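Local coordinates for protein nucleoside diphosphate kinase (Encephalitozoon cuniculi, PDB 3MPD) that probably transfers the gamma phosphate of ATP to nucleoside diphosphates by a ping-pong mechanism through a phosphohistidine intermediate, making the other nucleoside triphosphates, at residues Gly103-Asp108 against Lys115-Gly120. Sequence-based numbering, arbitrary orientation.
Sequences GTIRGD and KNIIHG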
ATOM      1  N   GLY A 103     -21.268  -3.943  -6.609  1.00 18.79           N
ATOM      2  CA  GLY A 103     -20.701  -4.161  -5.273  1.00 18.94           C
ATOM      3  C   GLY A 103     -19.314  -4.802  -5.333  1.00 19.02           C
ATOM      4  O   GLY A 103     -18.574  -4.711  -4.367  1.00 19.89           O
ATOM      5  N   THR A 104     -18.943  -5.440  -6.455  1.00 18.70           N
ATOM      6  CA  THR A 104     -17.549  -5.923  -6.630  1.00 17.14           C
ATOM      7  C   THR A 104     -16.681  -4.791  -7.161  1.00 16.56           C
ATOM      8  O   THR A 104     -17.186  -3.795  -7.677  1.00 18.28           O
ATOM      9  CB  THR A 104     -17.440  -7.138  -7.623  1.00 18.27           C
ATOM     10  OG1 THR A 104     -17.861  -6.758  -8.942  1.00 17.31           O
ATOM     11  CG2 THR A 104     -18.286  -8.356  -7.139  1.00 16.37           C
ATOM     12  N   ILE A 105     -15.372  -4.943  -7.062  1.00 16.39           N
ATOM     13  CA  ILE A 105     -14.441  -3.975  -7.590  1.00 16.28           C
ATOM     14  C   ILE A 105     -14.659  -3.734  -9.087  1.00 16.42           C
ATOM     15  O   ILE A 105     -14.758  -2.600  -9.516  1.00 16.06           O
ATOM     16  CB  ILE A 105     -12.993  -4.414  -7.293  1.00 15.65           C
ATOM     17  CG1 ILE A 105     -12.739  -4.274  -5.779  1.00 17.07           C
ATOM     18  CG2 ILE A 105     -12.009  -3.540  -8.040  1.00 14.68           C
ATOM     19  CD1 ILE A 105     -11.453  -5.005  -5.315  1.00 16.75           C
ATOM     20  N   ARG A 106     -14.731  -4.813  -9.864  1.00 15.85           N
ATOM     21  CA  ARG A 106     -14.947  -4.678 -11.318  1.00 16.87           C
ATOM     22  C   ARG A 106     -16.355  -4.198 -11.638  1.00 17.13           C
ATOM     23  O   ARG A 106     -16.547  -3.395 -12.545  1.00 17.31           O
ATOM     24  CB  ARG A 106     -14.643  -5.994 -12.051  1.00 15.97           C
ATOM     25  CG  ARG A 106     -13.133  -6.296 -12.019  1.00 16.77           C
ATOM     26  CD  ARG A 106     -12.789  -7.699 -12.522  1.00 17.45           C
ATOM     27  NE  ARG A 106     -11.324  -7.890 -12.607  1.00 17.13           N
ATOM     28  CZ  ARG A 106     -10.765  -9.091 -12.654  1.00 19.25           C
ATOM     29  NH1 ARG A 106     -11.528 -10.172 -12.616  1.00 17.88           N
ATOM     30  NH2 ARG A 106      -9.452  -9.223 -12.731  1.00 21.44           N
ATOM     31  N   GLY A 107     -17.341  -4.684 -10.888  1.00 17.10           N
ATOM     32  CA  GLY A 107     -18.707  -4.210 -11.105  1.00 17.46           C
ATOM     33  C   GLY A 107     -18.906  -2.710 -10.856  1.00 17.26           C
ATOM     34  O   GLY A 107     -19.722  -2.066 -11.527  1.00 17.47           O
ATOM     35  N   ASP A 108     -18.221  -2.178  -9.849  1.00 15.52           N
ATOM     36  CA  ASP A 108     -18.407  -0.771  -9.438  1.00 16.56           C
ATOM     37  C   ASP A 108     -17.538   0.224 -10.237  1.00 16.97           C
ATOM     38  O   ASP A 108     -17.941   1.366 -10.453  1.00 17.80           O
ATOM     39  CB  ASP A 108     -18.096  -0.601  -7.941  1.00 14.72           C
ATOM     40  CG  ASP A 108     -19.150  -1.265  -7.029  1.00 19.68           C
ATOM     41  OD1 ASP A 108     -20.291  -1.578  -7.472  1.00 20.05           O
ATOM     42  OD2 ASP A 108     -18.826  -1.477  -5.858  1.00 18.29           O
ATOM     43  N   LYS A 115      -8.994  -3.403 -19.034  1.00 28.95           N
ATOM     44  CA  LYS A 115      -8.752  -2.488 -17.931  1.00 27.09           C
ATOM     45  C   LYS A 115      -9.707  -2.784 -16.812  1.00 24.31           C
ATOM     46  O   LYS A 115     -10.517  -1.943 -16.400  1.00 24.46           O
ATOM     47  CB  LYS A 115      -8.833  -1.061 -18.447  1.00 28.50           C
ATOM     48  CG  LYS A 115      -7.618  -0.830 -19.349  1.00 31.37           C
ATOM     49  CD  LYS A 115      -7.829   0.225 -20.335  1.00 35.20           C
ATOM     50  CE  LYS A 115      -6.742   0.072 -21.414  1.00 36.76           C
ATOM     51  NZ  LYS A 115      -5.970   1.308 -21.445  1.00 37.55           N
ATOM     52  N   ASN A 116      -9.617  -4.012 -16.323  1.00 22.30           N
ATOM     53  CA  ASN A 116     -10.556  -4.481 -15.321  1.00 20.87           C
ATOM     54  C   ASN A 116      -9.945  -4.352 -13.909  1.00 19.10           C
ATOM     55  O   ASN A 116     -10.198  -5.183 -13.078  1.00 19.27           O
ATOM     56  CB  ASN A 116     -11.020  -5.895 -15.638  1.00 20.66           C
ATOM     57  CG  ASN A 116      -9.898  -6.921 -15.582  1.00 21.21           C
ATOM     58  OD1 ASN A 116      -8.711  -6.596 -15.412  1.00 21.97           O
ATOM     59  ND2 ASN A 116     -10.282  -8.183 -15.702  1.00 21.69           N
ATOM     60  N   ILE A 117      -9.114  -3.321 -13.715  1.00 18.50           N
ATOM     61  CA  ILE A 117      -8.798  -2.682 -12.400  1.00 17.85           C
ATOM     62  C   ILE A 117      -7.682  -3.368 -11.604  1.00 18.62           C
ATOM     63  O   ILE A 117      -6.869  -2.699 -10.949  1.00 18.84           O
ATOM     64  CB  ILE A 117     -10.051  -2.556 -11.468  1.00 16.64           C
ATOM     65  CG1 ILE A 117     -11.249  -1.917 -12.197  1.00 17.77           C
ATOM     66  CG2 ILE A 117      -9.705  -1.804 -10.166  1.00 16.13           C
ATOM     67  CD1 ILE A 117     -10.948  -0.495 -12.766  1.00 19.15           C
ATOM     68  N   ILE A 118      -7.704  -4.703 -11.589  1.00 18.72           N
ATOM     69  CA  ILE A 118      -7.011  -5.457 -10.560  1.00 19.28           C
ATOM     70  C   ILE A 118      -6.829  -6.903 -11.029  1.00 21.12           C
ATOM     71  O   ILE A 118      -7.618  -7.427 -11.851  1.00 22.29           O
ATOM     72  CB  ILE A 118      -7.834  -5.405  -9.190  1.00 19.06           C
ATOM     73  CG1 ILE A 118      -7.052  -5.960  -8.001  1.00 18.62           C
ATOM     74  CG2 ILE A 118      -9.211  -6.085  -9.329  1.00 17.18           C
ATOM     75  CD1 ILE A 118      -7.866  -5.758  -6.635  1.00 16.81           C
ATOM     76  N   HIS A 119      -5.765  -7.535 -10.551  1.00 21.53           N
ATOM     77  CA  HIS A 119      -5.589  -8.957 -10.712  1.00 22.56           C
ATOM     78  C   HIS A 119      -5.652  -9.603  -9.340  1.00 22.10           C
ATOM     79  O   HIS A 119      -5.033  -9.087  -8.405  1.00 21.67           O
ATOM     80  CB  HIS A 119      -4.194  -9.232 -11.277  1.00 24.82           C
ATOM     81  CG  HIS A 119      -3.767 -10.650 -11.095  1.00 27.67           C
ATOM     82  ND1 HIS A 119      -4.121 -11.651 -11.976  1.00 31.26           N
ATOM     83  CD2 HIS A 119      -3.046 -11.246 -10.114  1.00 29.37           C
ATOM     84  CE1 HIS A 119      -3.635 -12.801 -11.549  1.00 30.36           C
ATOM     85  NE2 HIS A 119      -2.970 -12.581 -10.425  1.00 31.55           N
ATOM     86  N   GLY A 120      -6.342 -10.741  -9.200  1.00 22.06           N
ATOM     87  CA  GLY A 120      -6.192 -11.542  -7.975  1.00 21.44           C
ATOM     88  C   GLY A 120      -5.932 -12.983  -8.362  1.00 24.08           C
ATOM     89  O   GLY A 120      -6.484 -13.449  -9.358  1.00 22.83           O
TER
HETATM   90  O   HOH W   1      -8.031 -11.421 -11.637  1.00 15.70           O
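Arg106 reaches from the first turn of helix 105-109 to two backbone carbonyls, Asn116 O in the loop before strand 118-120 and Ile118 O at its first residue. Its NE donates to Asn116 O at 3.0 Å, within both the guanidinium and the carbonyl plane, while NH2 gives a shorter, more bent bond to Ile118 O (2.7 Å, N-H...O angle 145°). The chain, extended from CG to NE, spans the gap so that NE and NH2 lie beside the two carbonyls, and a water that accepts from both Arg106 NH2 and Gly120 N extends the link two residues further along the strand. Asn116 lies alongside, its amide stacked on one guanidinium face with the planes 11° apart; ND2 sits 3.2 Å from Arg106 CZ. ND2 and the guanidinium nitrogens are all donors and do not bond to each other; the amide finds its partners elsewhere, OD1 accepting from Lys13 NZ and ND2 donating to Thr95 O. The two carbonyl bonds and the stack thus fix the plane of the arginine. Arg106, Asn116, Lys13 and Thr95 are all probable ATP ligands, and His119, whose CB points away from the helix, is the probable phosphate-carrying residue, its NE2 hydrogen-bonded to Glu130 OE1. In this nucleotide-free structure Arg106 is thus already bonded to the backbone leading to His119.

Beneath this polar layer, Ile105 CG2 meets Ile117 CG2 at 3.6 Å and also lies close to Ile118 CG2, while CD1 touches Ile118 CD1 at 3.9 Å. Thr104 is the N-cap of the helix, its OG1 accepting from Gly107 N. Helix 22-32 closes the apolar side, with Phe29 against Ile105 and Ile25 against Ile117 and Ile118, while helix 84-92 supplies Ile92 to Arg106 and Ile118, and strand 7-12 pairs antiparallel with strand 118-120 at the edge of the sheet.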